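Local coordinates for protein beta-galactoside alpha-2,6-sialyltransferase (Photobacterium sp., PDB 2Z4T) that probably transfers sialic acid from a CMP-linked donor to the galactose of acceptors such as lactose, using a GT-B glycosyltransferase fold, at residues L126-E140 against W320-F334. Residues are numbered along the deposited sequence; the frame is centred on the assembly and turned at random.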
loop_
_atom_site.group_PDB
_atom_site.type_symbol
_atom_site.label_atom_id
_atom_site.label_comp_id
_atom_site.label_asym_id
_atom_site.label_seq_id
_atom_site.Cartn_x
_atom_site.Cartn_y
_atom_site.Cartn_z
ATOM N N LEU A 126 6.779 -0.381 2.411
ATOM C CA LEU A 126 6.513 0.004 1.028
ATOM C C LEU A 126 5.158 -0.486 0.507
ATOM O O LEU A 126 4.329 0.346 0.088
ATOM C CB LEU A 126 7.641 -0.459 0.128
ATOM C CG LEU A 126 7.796 0.366 -1.139
ATOM C CD1 LEU A 126 7.774 1.853 -0.849
ATOM C CD2 LEU A 126 9.109 -0.007 -1.781
ATOM N N PRO A 127 4.898 -1.818 0.566
ATOM C CA PRO A 127 3.615 -2.298 0.037
ATOM C C PRO A 127 2.424 -1.649 0.734
ATOM O O PRO A 127 1.420 -1.319 0.075
ATOM C CB PRO A 127 3.646 -3.797 0.330
ATOM C CG PRO A 127 5.120 -4.134 0.480
ATOM C CD PRO A 127 5.720 -2.910 1.111
ATOM N N THR A 128 2.552 -1.448 2.046
ATOM C CA THR A 128 1.469 -0.936 2.849
ATOM C C THR A 128 1.132 0.510 2.428
ATOM O O THR A 128 -0.037 0.919 2.399
ATOM C CB THR A 128 1.829 -1.009 4.369
ATOM O OG1 THR A 128 1.734 -2.370 4.816
ATOM C CG2 THR A 128 0.879 -0.157 5.206
ATOM N N LEU A 129 2.171 1.274 2.114
ATOM C CA LEU A 129 2.008 2.624 1.634
ATOM C C LEU A 129 1.232 2.624 0.311
ATOM O O LEU A 129 0.273 3.383 0.158
ATOM C CB LEU A 129 3.366 3.293 1.447
ATOM C CG LEU A 129 3.327 4.715 0.909
ATOM C CD1 LEU A 129 2.655 5.627 1.916
ATOM C CD2 LEU A 129 4.755 5.178 0.569
ATOM N N GLN A 130 1.632 1.768 -0.624
ATOM C CA GLN A 130 0.954 1.707 -1.907
ATOM C C GLN A 130 -0.500 1.225 -1.771
ATOM O O GLN A 130 -1.404 1.743 -2.454
ATOM C CB GLN A 130 1.726 0.826 -2.863
ATOM C CG GLN A 130 3.033 1.421 -3.306
ATOM C CD GLN A 130 2.909 2.508 -4.394
ATOM O OE1 GLN A 130 3.784 3.373 -4.514
ATOM N NE2 GLN A 130 1.852 2.452 -5.195
ATOM N N GLN A 131 -0.725 0.260 -0.882
ATOM C CA GLN A 131 -2.065 -0.276 -0.659
ATOM C C GLN A 131 -2.967 0.802 -0.088
ATOM O O GLN A 131 -4.108 0.935 -0.525
ATOM C CB GLN A 131 -2.029 -1.517 0.256
ATOM C CG GLN A 131 -1.262 -2.713 -0.340
ATOM C CD GLN A 131 -1.053 -3.864 0.647
ATOM O OE1 GLN A 131 -1.098 -3.669 1.874
ATOM N NE2 GLN A 131 -0.852 -5.085 0.114
ATOM N N LEU A 132 -2.450 1.599 0.853
ATOM C CA LEU A 132 -3.181 2.724 1.407
ATOM C C LEU A 132 -3.671 3.649 0.312
ATOM O O LEU A 132 -4.837 4.080 0.322
ATOM C CB LEU A 132 -2.300 3.564 2.322
ATOM C CG LEU A 132 -2.916 4.259 3.547
ATOM C CD1 LEU A 132 -2.197 5.525 3.905
ATOM C CD2 LEU A 132 -4.418 4.509 3.476
ATOM N N MET A 133 -2.776 3.992 -0.604
ATOM C CA MET A 133 -3.134 4.874 -1.695
ATOM C C MET A 133 -4.204 4.233 -2.601
ATOM O O MET A 133 -5.081 4.934 -3.077
ATOM C CB MET A 133 -1.892 5.289 -2.490
ATOM C CG MET A 133 -0.956 6.210 -1.719
ATOM S SD MET A 133 0.312 6.978 -2.756
ATOM C CE MET A 133 1.303 5.576 -3.274
ATOM N N ASP A 134 -4.130 2.910 -2.814
ATOM C CA ASP A 134 -5.161 2.173 -3.567
ATOM C C ASP A 134 -6.540 2.212 -2.900
ATOM O O ASP A 134 -7.562 2.269 -3.593
ATOM C CB ASP A 134 -4.758 0.723 -3.776
ATOM C CG ASP A 134 -3.571 0.571 -4.711
ATOM O OD1 ASP A 134 -3.209 1.528 -5.459
ATOM O OD2 ASP A 134 -2.985 -0.519 -4.694
ATOM N N ILE A 135 -6.555 2.191 -1.564
ATOM C CA ILE A 135 -7.786 2.125 -0.809
ATOM C C ILE A 135 -8.497 3.457 -0.918
ATOM O O ILE A 135 -9.692 3.498 -1.237
ATOM C CB ILE A 135 -7.509 1.793 0.665
ATOM C CG1 ILE A 135 -7.168 0.310 0.814
ATOM C CG2 ILE A 135 -8.673 2.222 1.579
ATOM C CD1 ILE A 135 -6.513 -0.068 2.157
ATOM N N ILE A 136 -7.772 4.540 -0.652
ATOM C CA ILE A 136 -8.328 5.868 -0.752
ATOM C C ILE A 136 -8.915 6.149 -2.161
ATOM O O ILE A 136 -10.044 6.620 -2.278
ATOM C CB ILE A 136 -7.295 6.947 -0.321
ATOM C CG1 ILE A 136 -6.890 6.689 1.135
ATOM C CG2 ILE A 136 -7.895 8.357 -0.478
ATOM C CD1 ILE A 136 -5.905 7.631 1.679
ATOM N N LYS A 137 -8.177 5.816 -3.219
ATOM C CA LYS A 137 -8.708 5.946 -4.577
ATOM C C LYS A 137 -9.983 5.099 -4.779
ATOM O O LYS A 137 -10.957 5.543 -5.399
ATOM C CB LYS A 137 -7.645 5.574 -5.612
ATOM C CG LYS A 137 -8.128 5.732 -7.032
ATOM C CD LYS A 137 -7.030 5.611 -8.040
ATOM C CE LYS A 137 -7.617 5.370 -9.432
ATOM N NZ LYS A 137 -6.567 4.943 -10.419
ATOM N N SER A 138 -9.977 3.894 -4.224
ATOM C CA SER A 138 -11.058 2.963 -4.430
ATOM C C SER A 138 -12.307 3.396 -3.673
ATOM O O SER A 138 -13.437 3.097 -4.077
ATOM C CB SER A 138 -10.616 1.549 -4.035
ATOM O OG SER A 138 -11.707 0.657 -3.984
ATOM N N GLU A 139 -12.121 4.102 -2.571
ATOM C CA GLU A 139 -13.284 4.511 -1.800
ATOM C C GLU A 139 -14.133 5.437 -2.663
ATOM O O GLU A 139 -15.354 5.427 -2.555
ATOM C CB GLU A 139 -12.891 5.168 -0.479
ATOM C CG GLU A 139 -14.063 5.503 0.442
ATOM C CD GLU A 139 -14.811 6.796 0.078
ATOM O OE1 GLU A 139 -14.298 7.641 -0.711
ATOM O OE2 GLU A 139 -15.938 6.967 0.601
ATOM N N GLU A 140 -13.488 6.210 -3.533
ATOM C CA GLU A 140 -14.215 7.004 -4.511
ATOM C C GLU A 140 -14.796 6.209 -5.697
ATOM O O GLU A 140 -15.963 6.378 -6.033
ATOM C CB GLU A 140 -13.350 8.123 -5.056
ATOM C CG GLU A 140 -13.975 8.743 -6.277
ATOM C CD GLU A 140 -13.171 9.874 -6.827
ATOM O OE1 GLU A 140 -12.317 10.420 -6.086
ATOM O OE2 GLU A 140 -13.399 10.224 -8.010
ATOM N N TRP A 320 4.292 6.954 -8.227
ATOM C CA TRP A 320 4.373 7.924 -7.105
ATOM C C TRP A 320 3.542 9.198 -7.320
ATOM O O TRP A 320 3.847 10.282 -6.783
ATOM C CB TRP A 320 5.839 8.259 -6.797
ATOM C CG TRP A 320 6.553 7.035 -6.373
ATOM C CD1 TRP A 320 7.416 6.273 -7.129
ATOM C CD2 TRP A 320 6.404 6.356 -5.126
ATOM N NE1 TRP A 320 7.838 5.185 -6.407
ATOM C CE2 TRP A 320 7.234 5.207 -5.175
ATOM C CE3 TRP A 320 5.668 6.612 -3.967
ATOM C CZ2 TRP A 320 7.345 4.314 -4.102
ATOM C CZ3 TRP A 320 5.767 5.717 -2.903
ATOM C CH2 TRP A 320 6.603 4.582 -2.979
ATOM N N ASP A 321 2.468 9.055 -8.086
ATOM C CA ASP A 321 1.615 10.183 -8.401
ATOM C C ASP A 321 0.228 10.007 -7.786
ATOM O O ASP A 321 -0.690 10.756 -8.093
ATOM C CB ASP A 321 1.521 10.363 -9.915
ATOM C CG ASP A 321 0.862 9.173 -10.621
ATOM O OD1 ASP A 321 0.690 8.063 -10.033
ATOM O OD2 ASP A 321 0.525 9.365 -11.805
ATOM N N GLY A 322 0.094 9.009 -6.918
ATOM C CA GLY A 322 -1.170 8.717 -6.249
ATOM C C GLY A 322 -1.636 9.884 -5.395
ATOM O O GLY A 322 -2.840 10.246 -5.387
ATOM N N PHE A 323 -0.683 10.484 -4.687
ATOM C CA PHE A 323 -1.001 11.568 -3.791
ATOM C C PHE A 323 -1.434 12.781 -4.606
ATOM O O PHE A 323 -2.442 13.400 -4.312
ATOM C CB PHE A 323 0.176 11.892 -2.885
ATOM C CG PHE A 323 -0.064 13.091 -1.996
ATOM C CD1 PHE A 323 -0.821 12.969 -0.839
ATOM C CD2 PHE A 323 0.457 14.344 -2.329
ATOM C CE1 PHE A 323 -1.057 14.062 -0.024
ATOM C CE2 PHE A 323 0.228 15.442 -1.531
ATOM C CZ PHE A 323 -0.536 15.311 -0.365
ATOM N N LYS A 324 -0.671 13.096 -5.649
ATOM C CA LYS A 324 -0.951 14.244 -6.513
ATOM C C LYS A 324 -2.307 14.087 -7.190
ATOM O O LYS A 324 -2.960 15.089 -7.483
ATOM C CB LYS A 324 0.142 14.388 -7.566
ATOM C CG LYS A 324 -0.177 15.358 -8.691
ATOM C CD LYS A 324 1.077 15.626 -9.538
ATOM C CE LYS A 324 0.757 15.648 -11.042
ATOM N NZ LYS A 324 0.274 14.300 -11.551
ATOM N N LYS A 325 -2.722 12.847 -7.446
ATOM C CA LYS A 325 -3.977 12.611 -8.141
ATOM C C LYS A 325 -5.189 12.592 -7.212
ATOM O O LYS A 325 -6.318 12.590 -7.688
ATOM C CB LYS A 325 -3.935 11.326 -8.977
ATOM C CG LYS A 325 -3.237 11.475 -10.339
ATOM C CD LYS A 325 -3.238 10.117 -11.043
ATOM C CE LYS A 325 -3.104 10.248 -12.572
ATOM N NZ LYS A 325 -1.766 9.836 -13.106
ATOM N N PHE A 326 -4.948 12.562 -5.901
ATOM C CA PHE A 326 -6.002 12.650 -4.899
ATOM C C PHE A 326 -6.614 14.051 -4.915
ATOM O O PHE A 326 -5.901 15.032 -5.110
ATOM C CB PHE A 326 -5.430 12.438 -3.482
ATOM C CG PHE A 326 -5.101 11.008 -3.132
ATOM C CD1 PHE A 326 -5.749 9.932 -3.760
ATOM C CD2 PHE A 326 -4.160 10.736 -2.128
ATOM C CE1 PHE A 326 -5.427 8.611 -3.411
ATOM C CE2 PHE A 326 -3.843 9.421 -1.777
ATOM C CZ PHE A 326 -4.473 8.356 -2.421
ATOM N N ASN A 327 -7.920 14.147 -4.662
ATOM C CA ASN A 327 -8.532 15.435 -4.379
ATOM C C ASN A 327 -8.121 15.886 -2.970
ATOM O O ASN A 327 -7.481 15.131 -2.230
ATOM C CB ASN A 327 -10.054 15.388 -4.561
ATOM C CG ASN A 327 -10.759 14.551 -3.514
ATOM O OD1 ASN A 327 -10.405 14.559 -2.329
ATOM N ND2 ASN A 327 -11.796 13.843 -3.944
ATOM N N SER A 328 -8.463 17.108 -2.591
ATOM C CA SER A 328 -7.865 17.665 -1.373
ATOM C C SER A 328 -8.357 16.984 -0.085
ATOM O O SER A 328 -7.610 16.918 0.896
ATOM C CB SER A 328 -8.043 19.173 -1.309
ATOM O OG SER A 328 -9.403 19.469 -1.517
ATOM N N LYS A 329 -9.587 16.474 -0.094
ATOM C CA LYS A 329 -10.096 15.741 1.052
ATOM C C LYS A 329 -9.334 14.419 1.206
ATOM O O LYS A 329 -8.922 14.053 2.322
ATOM C CB LYS A 329 -11.593 15.479 0.912
ATOM C CG LYS A 329 -12.090 14.213 1.605
ATOM C CD LYS A 329 -12.161 14.415 3.105
ATOM C CE LYS A 329 -12.576 13.127 3.796
ATOM N NZ LYS A 329 -12.208 13.187 5.239
ATOM N N GLN A 330 -9.146 13.725 0.084
ATOM C CA GLN A 330 -8.320 12.516 0.019
ATOM C C GLN A 330 -6.860 12.749 0.492
ATOM O O GLN A 330 -6.300 11.956 1.256
ATOM C CB GLN A 330 -8.357 11.950 -1.411
ATOM C CG GLN A 330 -9.733 11.391 -1.832
ATOM C CD GLN A 330 -9.790 10.956 -3.290
ATOM O OE1 GLN A 330 -9.276 11.640 -4.190
ATOM N NE2 GLN A 330 -10.415 9.807 -3.533
ATOM N N GLN A 331 -6.247 13.837 0.049
ATOM C CA GLN A 331 -4.894 14.158 0.500
ATOM C C GLN A 331 -4.817 14.327 2.026
ATOM O O GLN A 331 -3.863 13.856 2.649
ATOM C CB GLN A 331 -4.354 15.404 -0.198
ATOM C CG GLN A 331 -4.197 15.244 -1.701
ATOM C CD GLN A 331 -3.359 16.369 -2.323
ATOM O OE1 GLN A 331 -2.879 16.240 -3.454
ATOM N NE2 GLN A 331 -3.157 17.456 -1.577
ATOM N N GLU A 332 -5.828 14.969 2.622
ATOM C CA GLU A 332 -5.865 15.153 4.072
ATOM C C GLU A 332 -6.071 13.834 4.795
ATOM O O GLU A 332 -5.438 13.573 5.811
ATOM C CB GLU A 332 -6.962 16.131 4.487
ATOM C CG GLU A 332 -7.023 16.430 5.999
ATOM C CD GLU A 332 -8.378 16.964 6.426
ATOM O OE1 GLU A 332 -8.431 18.009 7.103
ATOM O OE2 GLU A 332 -9.408 16.359 6.062
ATOM N N LEU A 333 -6.963 13.007 4.272
ATOM C CA LEU A 333 -7.230 11.731 4.900
ATOM C C LEU A 333 -5.963 10.857 4.850
ATOM O O LEU A 333 -5.602 10.220 5.842
ATOM C CB LEU A 333 -8.428 11.043 4.241
ATOM C CG LEU A 333 -8.804 9.653 4.760
ATOM C CD1 LEU A 333 -9.147 9.661 6.281
ATOM C CD2 LEU A 333 -9.944 9.073 3.900
ATOM N N PHE A 334 -5.285 10.879 3.708
ATOM C CA PHE A 334 -4.020 10.186 3.526
ATOM C C PHE A 334 -2.954 10.605 4.550
ATOM O O PHE A 334 -2.400 9.741 5.250
ATOM C CB PHE A 334 -3.525 10.401 2.086
ATOM C CG PHE A 334 -2.213 9.747 1.785
ATOM C CD1 PHE A 334 -2.121 8.373 1.646
ATOM C CD2 PHE A 334 -1.066 10.518 1.605
ATOM C CE1 PHE A 334 -0.894 7.772 1.362
ATOM C CE2 PHE A 334 0.169 9.929 1.315
ATOM C CZ PHE A 334 0.255 8.556 1.196
HETATM O O HOH W 1 -11.619 8.531 -1.324
#
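Met133 and Ile136 of helix 126-140 pack against the 320-334 segment, whose helix 328-334 runs roughly antiparallel to it at 144°, the axes 10.6 Å apart at their closest. Phe334 is the knob here, set in a hole made by Leu129, Leu132, Met133 and Ile136. With chi1 at 179°, its ring swings back beside its own carbonyl carbon and into that hole: Met133 CG comes obliquely to within 3.5 Å of Phe334 CE1, Leu132 CD1 lies 3.6 Å from Phe334 CD1, and Ile136 CD1 sits at the ring edge. Met133 SD adds an oblique Met-aromatic contact to the same ring. Both faces of Phe326 are covered, one across the contact by Ile136 CG2, which makes a CH-pi contact 4.1 Å from the ring centroid, the other by Gly322 O of its own segment; Met133 O meets the edge. Farther along, Trp320 receives Leu126 CD1 and Leu129 CD2 at its edge, each 3.7 Å from the nearest ring carbon, CH2 and CZ3 respectively. Polar atoms gather at the other end. Asn327 and Gln330 form a capping box, in which Gln330 N gives an almost straight bond (178°) to Asn327 OD1 and Asn327 N donates in return to Gln330 OE1, holding the amide of Gln330. Its NE2 donates to a water 2.8 Å away, which in turn donates to Ile136 O and Glu139 OE1, bridging the two segments. Helix 126-140 follows strand 103-122, on which Gln131 and Ile135 pack; Leu126 touches the bound CMP and Thr128 belongs to a magnesium site. The helix thus lies between that strand and segment 320-334 with helix 431-436, which meets Leu129, Met133 and Trp320 and carries the CMP-binding Glu432 that touches Trp320.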